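Local coordinates for protein 6-aminohexanoate-cyclic-dimer hydrolase (Arthrobacter sp., PDB 3A2Q) that hydrolyses one amide bond of the 6-aminohexanoate cyclic dimer, a by-product of nylon-6 manufacture, to give the linear dimer, at residues T314-I324 with S344-V354; N83-K91 with T129-T137. The protein carries 1 engineered substitution. All blocks are in the same frame, centred on the assembly; numbering follows the deposited sequence.

Contact 1: T314-I324 with S344-V354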
ATOM      1  N   THR A 314     -10.421  -4.689 -17.622  1.00 27.55           N
ATOM      2  CA  THR A 314      -9.913  -4.919 -18.970  1.00 28.74           C
ATOM      3  C   THR A 314      -8.478  -4.414 -19.089  1.00 29.91           C
ATOM      4  O   THR A 314      -7.624  -5.071 -19.680  1.00 27.47           O
ATOM      5  CB  THR A 314     -10.801  -4.222 -20.013  1.00 33.79           C
ATOM      6  OG1 THR A 314     -12.113  -4.799 -19.967  1.00 31.41           O
ATOM      7  CG2 THR A 314     -10.214  -4.383 -21.418  1.00 29.54           C
ATOM      8  N   ILE A 315      -8.213  -3.246 -18.511  1.00 29.10           N
ATOM      9  CA  ILE A 315      -6.872  -2.687 -18.547  1.00 27.53           C
ATOM     10  C   ILE A 315      -5.942  -3.603 -17.759  1.00 25.69           C
ATOM     11  O   ILE A 315      -4.806  -3.849 -18.168  1.00 29.28           O
ATOM     12  CB  ILE A 315      -6.851  -1.272 -17.943  1.00 26.06           C
ATOM     13  CG1 ILE A 315      -7.633  -0.323 -18.849  1.00 29.72           C
ATOM     14  CG2 ILE A 315      -5.412  -0.806 -17.758  1.00 22.88           C
ATOM     15  CD1 ILE A 315      -7.847   1.061 -18.267  1.00 24.69           C
ATOM     16  N   CYS A 316      -6.435  -4.121 -16.637  1.00 25.93           N
ATOM     17  CA  CYS A 316      -5.646  -5.021 -15.805  1.00 26.14           C
ATOM     18  C   CYS A 316      -5.298  -6.317 -16.547  1.00 27.88           C
ATOM     19  O   CYS A 316      -4.202  -6.852 -16.376  1.00 26.55           O
ATOM     20  CB  CYS A 316      -6.391  -5.337 -14.506  1.00 28.93           C
ATOM     21  SG  CYS A 316      -6.337  -3.992 -13.285  1.00 33.20           S
ATOM     22  N   ASP A 317      -6.221  -6.817 -17.368  1.00 27.93           N
ATOM     23  CA  ASP A 317      -5.948  -8.039 -18.126  1.00 30.18           C
ATOM     24  C   ASP A 317      -4.729  -7.820 -19.013  1.00 30.07           C
ATOM     25  O   ASP A 317      -3.834  -8.658 -19.071  1.00 31.61           O
ATOM     26  CB  ASP A 317      -7.136  -8.429 -19.011  1.00 29.26           C
ATOM     27  CG  ASP A 317      -8.314  -8.956 -18.218  1.00 29.44           C
ATOM     28  OD1 ASP A 317      -8.103  -9.440 -17.087  1.00 37.15           O
ATOM     29  OD2 ASP A 317      -9.450  -8.900 -18.737  1.00 29.84           O
ATOM     30  N   VAL A 318      -4.714  -6.684 -19.701  1.00 29.57           N
ATOM     31  CA  VAL A 318      -3.619  -6.325 -20.597  1.00 32.88           C
ATOM     32  C   VAL A 318      -2.314  -6.120 -19.839  1.00 32.01           C
ATOM     33  O   VAL A 318      -1.256  -6.568 -20.284  1.00 32.45           O
ATOM     34  CB  VAL A 318      -3.968  -5.040 -21.393  1.00 30.19           C
ATOM     35  CG1 VAL A 318      -2.744  -4.521 -22.162  1.00 26.82           C
ATOM     36  CG2 VAL A 318      -5.107  -5.334 -22.354  1.00 31.32           C
ATOM     37  N   ALA A 319      -2.391  -5.458 -18.688  1.00 30.13           N
ATOM     38  CA  ALA A 319      -1.204  -5.189 -17.880  1.00 29.10           C
ATOM     39  C   ALA A 319      -0.520  -6.456 -17.372  1.00 29.66           C
ATOM     40  O   ALA A 319       0.699  -6.578 -17.451  1.00 29.99           O
ATOM     41  CB  ALA A 319      -1.565  -4.286 -16.700  1.00 30.44           C
ATOM     42  N   ILE A 320      -1.295  -7.395 -16.841  1.00 27.19           N
ATOM     43  CA  ILE A 320      -0.711  -8.633 -16.343  1.00 29.52           C
ATOM     44  C   ILE A 320      -0.152  -9.442 -17.510  1.00 28.61           C
ATOM     45  O   ILE A 320       0.938 -10.000 -17.426  1.00 32.10           O
ATOM     46  CB  ILE A 320      -1.747  -9.486 -15.578  1.00 30.87           C
ATOM     47  CG1 ILE A 320      -2.166  -8.759 -14.296  1.00 29.36           C
ATOM     48  CG2 ILE A 320      -1.144 -10.849 -15.224  1.00 33.31           C
ATOM     49  CD1 ILE A 320      -1.012  -8.505 -13.343  1.00 33.51           C
ATOM     50  N   ALA A 321      -0.906  -9.493 -18.599  1.00 30.52           N
ATOM     51  CA  ALA A 321      -0.485 -10.226 -19.785  1.00 32.95           C
ATOM     52  C   ALA A 321       0.870  -9.728 -20.273  1.00 34.09           C
ATOM     53  O   ALA A 321       1.763 -10.519 -20.572  1.00 33.63           O
ATOM     54  CB  ALA A 321      -1.521 -10.069 -20.888  1.00 29.07           C
ATOM     55  N   ARG A 322       1.023  -8.411 -20.354  1.00 33.97           N
ATOM     56  CA  ARG A 322       2.278  -7.833 -20.817  1.00 32.11           C
ATOM     57  C   ARG A 322       3.372  -7.939 -19.764  1.00 28.90           C
ATOM     58  O   ARG A 322       4.558  -7.938 -20.090  1.00 29.79           O
ATOM     59  CB  ARG A 322       2.069  -6.368 -21.227  1.00 26.89           C
ATOM     60  CG  ARG A 322       1.150  -6.192 -22.429  1.00 31.62           C
ATOM     61  CD  ARG A 322       1.181  -4.761 -22.962  1.00 28.82           C
ATOM     62  NE  ARG A 322       2.517  -4.398 -23.428  1.00 28.68           N
ATOM     63  CZ  ARG A 322       3.261  -3.435 -22.890  1.00 35.18           C
ATOM     64  NH1 ARG A 322       2.802  -2.728 -21.866  1.00 30.64           N
ATOM     65  NH2 ARG A 322       4.469  -3.183 -23.372  1.00 35.93           N
ATOM     66  N   GLU A 323       2.973  -8.042 -18.501  1.00 30.42           N
ATOM     67  CA  GLU A 323       3.932  -8.163 -17.410  1.00 30.74           C
ATOM     68  C   GLU A 323       4.538  -9.567 -17.435  1.00 31.79           C
ATOM     69  O   GLU A 323       5.715  -9.755 -17.135  1.00 29.86           O
ATOM     70  CB  GLU A 323       3.237  -7.918 -16.075  1.00 35.91           C
ATOM     71  CG  GLU A 323       4.185  -7.712 -14.915  1.00 42.92           C
ATOM     72  CD  GLU A 323       5.145  -6.555 -15.140  1.00 41.80           C
ATOM     73  OE1 GLU A 323       4.852  -5.672 -15.977  1.00 43.89           O
ATOM     74  OE2 GLU A 323       6.193  -6.528 -14.468  1.00 44.04           O
ATOM     75  N   ILE A 324       3.717 -10.548 -17.790  1.00 32.66           N
ATOM     76  CA  ILE A 324       4.178 -11.931 -17.886  1.00 34.03           C
ATOM     77  C   ILE A 324       5.234 -11.962 -18.991  1.00 36.00           C
ATOM     78  O   ILE A 324       6.257 -12.644 -18.890  1.00 36.20           O
ATOM     79  CB  ILE A 324       3.018 -12.872 -18.267  1.00 35.21           C
ATOM     80  CG1 ILE A 324       2.040 -12.986 -17.096  1.00 30.59           C
ATOM     81  CG2 ILE A 324       3.567 -14.243 -18.668  1.00 34.96           C
ATOM     82  CD1 ILE A 324       0.805 -13.808 -17.403  1.00 37.62           C
ATOM     83  N   SER A 344      -3.615 -15.779 -13.230  1.00 35.10           N
ATOM     84  CA  SER A 344      -2.816 -14.908 -14.082  1.00 36.89           C
ATOM     85  C   SER A 344      -2.847 -15.348 -15.542  1.00 37.49           C
ATOM     86  O   SER A 344      -3.042 -14.533 -16.437  1.00 34.75           O
ATOM     87  CB  SER A 344      -1.367 -14.871 -13.595  1.00 36.60           C
ATOM     88  OG  SER A 344      -1.286 -14.360 -12.279  1.00 38.64           O
ATOM     89  N   TRP A 345      -2.669 -16.644 -15.779  1.00 37.80           N
ATOM     90  CA  TRP A 345      -2.670 -17.145 -17.143  1.00 37.14           C
ATOM     91  C   TRP A 345      -3.978 -16.847 -17.863  1.00 37.12           C
ATOM     92  O   TRP A 345      -3.985 -16.553 -19.057  1.00 36.30           O
ATOM     93  CB  TRP A 345      -2.399 -18.651 -17.167  1.00 39.99           C
ATOM     94  CG  TRP A 345      -2.118 -19.135 -18.545  1.00 44.13           C
ATOM     95  CD1 TRP A 345      -2.951 -19.857 -19.350  1.00 48.37           C
ATOM     96  CD2 TRP A 345      -0.947 -18.861 -19.320  1.00 48.45           C
ATOM     97  NE1 TRP A 345      -2.371 -20.047 -20.581  1.00 50.22           N
ATOM     98  CE2 TRP A 345      -1.141 -19.445 -20.590  1.00 51.08           C
ATOM     99  CE3 TRP A 345       0.249 -18.174 -19.064  1.00 47.30           C
ATOM    100  CZ2 TRP A 345      -0.181 -19.364 -21.605  1.00 53.97           C
ATOM    101  CZ3 TRP A 345       1.203 -18.093 -20.074  1.00 51.83           C
ATOM    102  CH2 TRP A 345       0.981 -18.686 -21.329  1.00 53.53           C
ATOM    103  N   GLU A 346      -5.089 -16.911 -17.138  1.00 38.44           N
ATOM    104  CA  GLU A 346      -6.386 -16.649 -17.743  1.00 40.67           C
ATOM    105  C   GLU A 346      -6.457 -15.247 -18.345  1.00 43.28           C
ATOM    106  O   GLU A 346      -7.156 -15.021 -19.338  1.00 41.80           O
ATOM    107  CB  GLU A 346      -7.491 -16.832 -16.705  1.00 45.09           C
ATOM    108  CG  GLU A 346      -8.885 -16.869 -17.293  1.00 56.88           C
ATOM    109  CD  GLU A 346      -9.915 -17.346 -16.292  1.00 64.27           C
ATOM    110  OE1 GLU A 346      -9.726 -18.448 -15.736  1.00 64.52           O
ATOM    111  OE2 GLU A 346     -10.910 -16.625 -16.062  1.00 70.38           O
ATOM    112  N   MET A 347      -5.727 -14.309 -17.747  1.00 43.64           N
ATOM    113  CA  MET A 347      -5.713 -12.929 -18.228  1.00 44.52           C
ATOM    114  C   MET A 347      -4.959 -12.796 -19.551  1.00 44.32           C
ATOM    115  O   MET A 347      -5.182 -11.849 -20.308  1.00 47.08           O
ATOM    116  CB  MET A 347      -5.089 -12.010 -17.171  1.00 44.07           C
ATOM    117  CG  MET A 347      -5.868 -11.969 -15.866  1.00 45.42           C
ATOM    118  SD  MET A 347      -5.117 -10.898 -14.631  1.00 51.08           S
ATOM    119  CE  MET A 347      -3.973 -11.992 -13.882  1.00 54.70           C
ATOM    120  N   VAL A 348      -4.067 -13.742 -19.824  1.00 43.71           N
ATOM    121  CA  VAL A 348      -3.301 -13.732 -21.066  1.00 42.45           C
ATOM    122  C   VAL A 348      -4.269 -13.901 -22.228  1.00 43.42           C
ATOM    123  O   VAL A 348      -4.196 -13.186 -23.225  1.00 42.50           O
ATOM    124  CB  VAL A 348      -2.269 -14.885 -21.103  1.00 40.44           C
ATOM    125  CG1 VAL A 348      -1.517 -14.875 -22.429  1.00 44.81           C
ATOM    126  CG2 VAL A 348      -1.296 -14.749 -19.951  1.00 37.40           C
ATOM    127  N   LYS A 349      -5.188 -14.851 -22.082  1.00 43.90           N
ATOM    128  CA  LYS A 349      -6.182 -15.122 -23.110  1.00 43.52           C
ATOM    129  C   LYS A 349      -7.111 -13.927 -23.251  1.00 41.92           C
ATOM    130  O   LYS A 349      -7.388 -13.473 -24.361  1.00 41.96           O
ATOM    131  CB  LYS A 349      -6.991 -16.369 -22.740  1.00 50.08           C
ATOM    132  CG  LYS A 349      -8.022 -16.784 -23.778  1.00 56.58           C
ATOM    133  CD  LYS A 349      -8.720 -18.070 -23.357  1.00 60.47           C
ATOM    134  CE  LYS A 349      -9.729 -18.521 -24.397  1.00 60.77           C
ATOM    135  NZ  LYS A 349     -10.780 -17.493 -24.612  1.00 63.21           N
ATOM    136  N   ARG A 350      -7.589 -13.410 -22.124  1.00 40.57           N
ATOM    137  CA  ARG A 350      -8.486 -12.264 -22.164  1.00 38.54           C
ATOM    138  C   ARG A 350      -7.827 -11.067 -22.843  1.00 36.17           C
ATOM    139  O   ARG A 350      -8.467 -10.354 -23.616  1.00 38.15           O
ATOM    140  CB  ARG A 350      -8.940 -11.878 -20.751  1.00 39.29           C
ATOM    141  CG  ARG A 350      -9.883 -12.893 -20.110  1.00 38.48           C
ATOM    142  CD  ARG A 350     -10.862 -12.214 -19.163  1.00 39.74           C
ATOM    143  NE  ARG A 350     -10.230 -11.708 -17.949  1.00 41.98           N
ATOM    144  CZ  ARG A 350      -9.943 -12.453 -16.887  1.00 45.11           C
ATOM    145  NH1 ARG A 350     -10.230 -13.746 -16.882  1.00 48.43           N
ATOM    146  NH2 ARG A 350      -9.381 -11.900 -15.820  1.00 45.47           N
ATOM    147  N   ALA A 351      -6.546 -10.851 -22.565  1.00 36.24           N
ATOM    148  CA  ALA A 351      -5.829  -9.729 -23.165  1.00 35.12           C
ATOM    149  C   ALA A 351      -5.860  -9.840 -24.684  1.00 38.48           C
ATOM    150  O   ALA A 351      -6.028  -8.844 -25.390  1.00 36.96           O
ATOM    151  CB  ALA A 351      -4.388  -9.698 -22.669  1.00 32.28           C
ATOM    152  N   ASP A 352      -5.709 -11.061 -25.185  1.00 40.34           N
ATOM    153  CA  ASP A 352      -5.707 -11.292 -26.624  1.00 42.43           C
ATOM    154  C   ASP A 352      -6.997 -10.877 -27.317  1.00 42.62           C
ATOM    155  O   ASP A 352      -7.022 -10.722 -28.535  1.00 46.52           O
ATOM    156  CB  ASP A 352      -5.412 -12.765 -26.928  1.00 42.74           C
ATOM    157  CG  ASP A 352      -3.984 -13.151 -26.595  1.00 51.82           C
ATOM    158  OD1 ASP A 352      -3.069 -12.375 -26.939  1.00 58.39           O
ATOM    159  OD2 ASP A 352      -3.773 -14.228 -25.998  1.00 55.83           O
ATOM    160  N   GLN A 353      -8.066 -10.685 -26.555  1.00 42.90           N
ATOM    161  CA  GLN A 353      -9.335 -10.293 -27.157  1.00 42.82           C
ATOM    162  C   GLN A 353      -9.640  -8.802 -27.002  1.00 40.99           C
ATOM    163  O   GLN A 353     -10.693  -8.323 -27.423  1.00 42.23           O
ATOM    164  CB  GLN A 353     -10.462 -11.155 -26.579  1.00 48.63           C
ATOM    165  CG  GLN A 353     -10.294 -12.632 -26.931  1.00 59.08           C
ATOM    166  CD  GLN A 353     -11.224 -13.544 -26.162  1.00 72.64           C
ATOM    167  OE1 GLN A 353     -11.175 -13.606 -24.931  1.00 76.09           O
ATOM    168  NE2 GLN A 353     -12.075 -14.268 -26.883  1.00 76.46           N
ATOM    169  N   VAL A 354      -8.702  -8.069 -26.414  1.00 38.36           N
ATOM    170  CA  VAL A 354      -8.864  -6.632 -26.225  1.00 36.03           C
ATOM    171  C   VAL A 354      -8.247  -5.888 -27.406  1.00 33.94           C
ATOM    172  O   VAL A 354      -7.081  -6.101 -27.730  1.00 33.75           O
ATOM    173  CB  VAL A 354      -8.165  -6.158 -24.931  1.00 39.56           C
ATOM    174  CG1 VAL A 354      -8.270  -4.644 -24.808  1.00 35.08           C
ATOM    175  CG2 VAL A 354      -8.794  -6.836 -23.726  1.00 33.67           C
TER

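Contact 2: N83-K91 with T129-T137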
ATOM      1  N   ASN A  83      14.661 -11.033  -7.593  1.00 36.91           N
ATOM      2  CA  ASN A  83      13.418 -10.355  -7.958  1.00 37.04           C
ATOM      3  C   ASN A  83      12.461 -11.391  -8.539  1.00 37.78           C
ATOM      4  O   ASN A  83      12.638 -11.835  -9.672  1.00 41.01           O
ATOM      5  CB  ASN A  83      13.700  -9.272  -9.002  1.00 39.07           C
ATOM      6  CG  ASN A  83      12.458  -8.495  -9.389  1.00 40.22           C
ATOM      7  OD1 ASN A  83      12.293  -8.107 -10.546  1.00 37.58           O
ATOM      8  ND2 ASN A  83      11.580  -8.255  -8.420  1.00 38.69           N
ATOM      9  N   THR A  84      11.441 -11.767  -7.773  1.00 37.05           N
ATOM     10  CA  THR A  84      10.492 -12.779  -8.230  1.00 36.81           C
ATOM     11  C   THR A  84       9.107 -12.265  -8.605  1.00 36.44           C
ATOM     12  O   THR A  84       8.455 -12.822  -9.494  1.00 34.18           O
ATOM     13  CB  THR A  84      10.295 -13.874  -7.158  1.00 39.47           C
ATOM     14  OG1 THR A  84       9.617 -13.314  -6.025  1.00 39.57           O
ATOM     15  CG2 THR A  84      11.640 -14.436  -6.707  1.00 33.76           C
ATOM     16  N   SER A  85       8.657 -11.206  -7.935  1.00 36.35           N
ATOM     17  CA  SER A  85       7.324 -10.666  -8.185  1.00 33.84           C
ATOM     18  C   SER A  85       6.339 -11.789  -7.883  1.00 34.51           C
ATOM     19  O   SER A  85       5.203 -11.789  -8.362  1.00 34.96           O
ATOM     20  CB  SER A  85       7.172 -10.227  -9.642  1.00 39.36           C
ATOM     21  OG  SER A  85       7.960  -9.083  -9.910  1.00 38.61           O
ATOM     22  N   SER A  86       6.802 -12.744  -7.082  1.00 32.45           N
ATOM     23  CA  SER A  86       6.023 -13.912  -6.690  1.00 34.79           C
ATOM     24  C   SER A  86       5.528 -14.758  -7.853  1.00 33.16           C
ATOM     25  O   SER A  86       4.441 -15.339  -7.806  1.00 33.48           O
ATOM     26  CB  SER A  86       4.858 -13.504  -5.787  1.00 33.22           C
ATOM     27  OG  SER A  86       5.345 -13.199  -4.490  1.00 31.99           O
ATOM     28  N   ILE A  87       6.338 -14.818  -8.903  1.00 36.07           N
ATOM     29  CA  ILE A  87       6.021 -15.636 -10.068  1.00 36.73           C
ATOM     30  C   ILE A  87       6.854 -16.907  -9.903  1.00 38.47           C
ATOM     31  O   ILE A  87       8.075 -16.839  -9.777  1.00 35.83           O
ATOM     32  CB  ILE A  87       6.418 -14.941 -11.388  1.00 35.88           C
ATOM     33  CG1 ILE A  87       5.663 -13.616 -11.528  1.00 37.74           C
ATOM     34  CG2 ILE A  87       6.094 -15.852 -12.566  1.00 35.32           C
ATOM     35  CD1 ILE A  87       6.030 -12.817 -12.770  1.00 32.48           C
ATOM     36  N   LYS A  88       6.190 -18.059  -9.877  1.00 40.21           N
ATOM     37  CA  LYS A  88       6.885 -19.332  -9.711  1.00 42.56           C
ATOM     38  C   LYS A  88       8.041 -19.443 -10.704  1.00 40.59           C
ATOM     39  O   LYS A  88       9.191 -19.639 -10.311  1.00 40.17           O
ATOM     40  CB  LYS A  88       5.904 -20.491  -9.912  1.00 46.32           C
ATOM     41  CG  LYS A  88       6.488 -21.871  -9.658  1.00 57.80           C
ATOM     42  CD  LYS A  88       5.417 -22.945  -9.804  1.00 66.39           C
ATOM     43  CE  LYS A  88       5.981 -24.340  -9.571  1.00 72.45           C
ATOM     44  NZ  LYS A  88       7.010 -24.703 -10.583  1.00 75.48           N
ATOM     45  N   GLY A  89       7.727 -19.298 -11.987  1.00 42.09           N
ATOM     46  CA  GLY A  89       8.747 -19.383 -13.018  1.00 43.16           C
ATOM     47  C   GLY A  89       9.921 -18.442 -12.816  1.00 43.69           C
ATOM     48  O   GLY A  89      11.026 -18.721 -13.280  1.00 43.26           O
ATOM     49  N   MET A  90       9.694 -17.324 -12.130  1.00 42.96           N
ATOM     50  CA  MET A  90      10.763 -16.360 -11.885  1.00 41.10           C
ATOM     51  C   MET A  90      11.579 -16.707 -10.646  1.00 42.04           C
ATOM     52  O   MET A  90      12.784 -16.471 -10.605  1.00 41.19           O
ATOM     53  CB  MET A  90      10.193 -14.946 -11.732  1.00 43.23           C
ATOM     54  CG  MET A  90       9.617 -14.357 -13.007  1.00 40.06           C
ATOM     55  SD  MET A  90      10.838 -14.233 -14.334  1.00 45.63           S
ATOM     56  CE  MET A  90      11.920 -12.998 -13.667  1.00 37.78           C
ATOM     57  N   LYS A  91      10.924 -17.261  -9.633  1.00 42.12           N
ATOM     58  CA  LYS A  91      11.622 -17.621  -8.407  1.00 43.04           C
ATOM     59  C   LYS A  91      12.671 -18.696  -8.692  1.00 45.51           C
ATOM     60  O   LYS A  91      13.790 -18.649  -8.179  1.00 44.07           O
ATOM     61  CB  LYS A  91      10.631 -18.133  -7.361  1.00 37.89           C
ATOM     62  CG  LYS A  91      11.289 -18.487  -6.042  1.00 39.34           C
ATOM     63  CD  LYS A  91      10.298 -19.029  -5.029  1.00 35.81           C
ATOM     64  CE  LYS A  91      11.012 -19.336  -3.722  1.00 41.62           C
ATOM     65  NZ  LYS A  91      10.106 -19.911  -2.700  1.00 48.67           N
ATOM     66  N   THR A 129      -2.317 -11.915   0.617  1.00 25.26           N
ATOM     67  CA  THR A 129      -0.933 -12.235   0.270  1.00 27.67           C
ATOM     68  C   THR A 129      -0.650 -13.706   0.531  1.00 30.01           C
ATOM     69  O   THR A 129      -0.053 -14.063   1.543  1.00 29.54           O
ATOM     70  CB  THR A 129       0.034 -11.347   1.090  1.00 29.12           C
ATOM     71  OG1 THR A 129      -0.305  -9.970   0.884  1.00 29.42           O
ATOM     72  CG2 THR A 129       1.475 -11.559   0.660  1.00 27.86           C
ATOM     73  N   GLU A 130      -1.093 -14.547  -0.398  1.00 32.52           N
ATOM     74  CA  GLU A 130      -0.926 -15.996  -0.296  1.00 32.94           C
ATOM     75  C   GLU A 130      -0.490 -16.571  -1.647  1.00 33.63           C
ATOM     76  O   GLU A 130      -1.192 -17.387  -2.250  1.00 33.73           O
ATOM     77  CB  GLU A 130      -2.253 -16.620   0.148  1.00 34.55           C
ATOM     78  CG  GLU A 130      -2.727 -16.118   1.515  1.00 31.84           C
ATOM     79  CD  GLU A 130      -4.192 -16.401   1.780  1.00 39.08           C
ATOM     80  OE1 GLU A 130      -4.629 -17.551   1.564  1.00 39.12           O
ATOM     81  OE2 GLU A 130      -4.909 -15.474   2.213  1.00 31.34           O
ATOM     82  N   PRO A 131       0.685 -16.147  -2.136  1.00 32.68           N
ATOM     83  CA  PRO A 131       1.204 -16.623  -3.420  1.00 32.23           C
ATOM     84  C   PRO A 131       1.628 -18.083  -3.332  1.00 34.57           C
ATOM     85  O   PRO A 131       2.067 -18.541  -2.278  1.00 33.33           O
ATOM     86  CB  PRO A 131       2.407 -15.721  -3.657  1.00 26.58           C
ATOM     87  CG  PRO A 131       2.912 -15.483  -2.268  1.00 28.18           C
ATOM     88  CD  PRO A 131       1.636 -15.220  -1.498  1.00 28.45           C
ATOM     89  N   GLU A 132       1.503 -18.803  -4.441  1.00 35.30           N
ATOM     90  CA  GLU A 132       1.915 -20.200  -4.485  1.00 38.72           C
ATOM     91  C   GLU A 132       3.435 -20.267  -4.343  1.00 39.63           C
ATOM     92  O   GLU A 132       3.976 -21.179  -3.717  1.00 39.88           O
ATOM     93  CB  GLU A 132       1.506 -20.831  -5.818  1.00 39.34           C
ATOM     94  CG  GLU A 132       0.023 -21.137  -5.946  1.00 50.73           C
ATOM     95  CD  GLU A 132      -0.366 -21.577  -7.346  1.00 56.08           C
ATOM     96  OE1 GLU A 132       0.439 -22.277  -8.001  1.00 59.42           O
ATOM     97  OE2 GLU A 132      -1.484 -21.233  -7.787  1.00 55.86           O
ATOM     98  N   ALA A 133       4.114 -19.279  -4.918  1.00 40.42           N
ATOM     99  CA  ALA A 133       5.570 -19.216  -4.897  1.00 38.87           C
ATOM    100  C   ALA A 133       6.233 -19.116  -3.527  1.00 39.16           C
ATOM    101  O   ALA A 133       7.214 -19.811  -3.270  1.00 40.78           O
ATOM    102  CB  ALA A 133       6.046 -18.065  -5.781  1.00 41.02           C
ATOM    103  N   TRP A 134       5.718 -18.260  -2.648  1.00 36.53           N
ATOM    104  CA  TRP A 134       6.324 -18.095  -1.327  1.00 35.31           C
ATOM    105  C   TRP A 134       5.478 -18.532  -0.137  1.00 33.79           C
ATOM    106  O   TRP A 134       5.961 -18.557   0.992  1.00 37.14           O
ATOM    107  CB  TRP A 134       6.736 -16.640  -1.104  1.00 36.07           C
ATOM    108  CG  TRP A 134       7.809 -16.154  -2.020  1.00 42.91           C
ATOM    109  CD1 TRP A 134       7.643 -15.513  -3.213  1.00 41.55           C
ATOM    110  CD2 TRP A 134       9.222 -16.257  -1.813  1.00 41.14           C
ATOM    111  NE1 TRP A 134       8.864 -15.205  -3.759  1.00 39.99           N
ATOM    112  CE2 TRP A 134       9.852 -15.652  -2.920  1.00 40.10           C
ATOM    113  CE3 TRP A 134      10.018 -16.803  -0.796  1.00 44.37           C
ATOM    114  CZ2 TRP A 134      11.243 -15.574  -3.042  1.00 41.31           C
ATOM    115  CZ3 TRP A 134      11.403 -16.727  -0.917  1.00 43.42           C
ATOM    116  CH2 TRP A 134      11.999 -16.116  -2.032  1.00 40.76           C
ATOM    117  N   GLY A 135       4.222 -18.874  -0.381  1.00 35.66           N
ATOM    118  CA  GLY A 135       3.369 -19.278   0.717  1.00 35.18           C
ATOM    119  C   GLY A 135       2.656 -18.062   1.271  1.00 37.70           C
ATOM    120  O   GLY A 135       2.989 -16.931   0.929  1.00 34.77           O
ATOM    121  N   ALA A 136       1.679 -18.288   2.136  1.00 37.28           N
ATOM    122  CA  ALA A 136       0.911 -17.192   2.706  1.00 38.04           C
ATOM    123  C   ALA A 136       1.634 -16.381   3.769  1.00 35.78           C
ATOM    124  O   ALA A 136       2.446 -16.909   4.533  1.00 36.35           O
ATOM    125  CB  ALA A 136      -0.396 -17.731   3.285  1.00 37.50           C
ATOM    126  N   THR A 137       1.349 -15.082   3.795  1.00 31.53           N
ATOM    127  CA  THR A 137       1.905 -14.217   4.821  1.00 30.10           C
ATOM    128  C   THR A 137       0.754 -14.178   5.818  1.00 29.66           C
ATOM    129  O   THR A 137      -0.397 -13.987   5.426  1.00 26.86           O
ATOM    130  CB  THR A 137       2.188 -12.788   4.315  1.00 30.51           C
ATOM    131  OG1 THR A 137       3.267 -12.816   3.374  1.00 29.57           O
ATOM    132  CG2 THR A 137       2.567 -11.880   5.487  1.00 22.56           C
TER
HETATM  133  O   HOH W   1       2.849 -17.532  -7.243  1.00 34.85           O

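Contact 1: T314-I324 with S344-V354
D317 holds CG anti to its own carbonyl carbon (chi1 -72°), and R350 bends its chain at chi2 and chi3, so that carboxylate and guanidinium meet side-on where two helices cross. R350 NE gives the straighter bond, 3.0 Å to D317 OD2, which lies in the guanidinium plane although the nitrogen comes in from above the carboxylate plane. NH2 reaches D317 OD1, also at 3.0 Å, on the syn side but tilted out of the carboxylate plane. The two planes are 63° apart, so this is a twisted two-point salt bridge rather than a coplanar one. On the far part of the guanidinium, R350 NH1 pairs with E346 OE2 at 3.1 Å; a carboxylate at each end should hold the arginine's rotation fixed.

Alongside this network the interface is apolar and tight. M347, bent at its last torsion, brings CE to 3.3 Å from I320 CG2, with SD against the CG1 branch of the same isoleucine. Two methyls face each other at the middle, A321 CB and A351 CB at 3.4 Å, and I324 CD1 presses on V348 CG2 at 3.4 Å, the two side chains crossing at about a right angle. At the other end T314 CG2 rests on V354 CG2 at 3.7 Å. The small alanine pair is consistent with the close approach of the axes, 7.9 Å for these segments, with their directions 111° apart.

I320, and C316 on the same helix, touch bound 6-aminohexanoic acid, so the helix 308-331 side of the crossing lines part of the ligand pocket; M347 packs on N125 and Q411 there. Helix 356-378 lies against T314 and I315, helix 202-207 against I315 and C316, and both crossing helices belong to the connection between sheet strands 294-297 and 383-387.

Contact 2: N83-K91 with T129-T137
K91 lies across one face of the W134 indole while T84 meets the indole at its edge, so the ring is held from two directions. The arrangement is a combined cation-pi and CH-pi contact; beside it T84 OG1 and S86 N fit an ST turn, though doubtfully, as that nitrogen is poorly placed. Around these groups, the loop leading into helix 88-93, with the helix's first turn, packs on the loop that follows strand 113-118 of the amidase fold.

The lysine chain is extended beyond CG and crosses the six-membered ring of W134. K91 CE stands 3.6 Å from the ring centroid, almost on the normal, as the CH-pi contact; NZ lies 3.8 Å from the same centroid and 19° off the normal. From there NZ also reaches A133 O at 2.9 Å, tilted from the carbonyl plane, so one ammonium group serves both a pi face and a backbone acceptor.

At the rim, W134 NE1 points its N-H at T84 OG1, 3.0 Å away and nearly in the ring plane, with an N-H...O angle of 161°. T84 OG1 is also hydrogen-bonded to the D73 carboxylate, which probably helps hold the hydroxyl in place to accept the indole N-H. S86 OG approaches the ring obliquely, 3.5 Å from W134 CD1, but its hydrogen bond is to T120 O. Beside it S86 CB touches P131 CB, and A133 CB packs on the S86 carbonyl. Strand 45-48 supplies I46 and I47 as further neighbours of the indole. The side chain of S86 is about 8 Å from that of K72, a charge-relay residue by similarity.

The backbones are joined through a water, which donates to S86 O at 2.8 Å and accepts from A133 N at 3.2 Å.

How the contacts relate
From the N terminus, contact 2 comes first: 83-91 meets 129-137 and closes a loop holding the rest of helix 88-93, helix 102-110 and sheet strand 113-118. Far later, contact 1 closes a short loop between helices 308-331 and 342-352. The two are in series, neither nested nor crossed, with centres 19 Å apart and nearest atoms about 5 Å apart, without touching. Neighbours bridge them. I87 of contact 2 packs on N327, and M90 on N327 and I331, further along the helix that carries 314-324, while S344 and M347 of contact 1 reach E122 and N125, inside the loop that contact 2 closes.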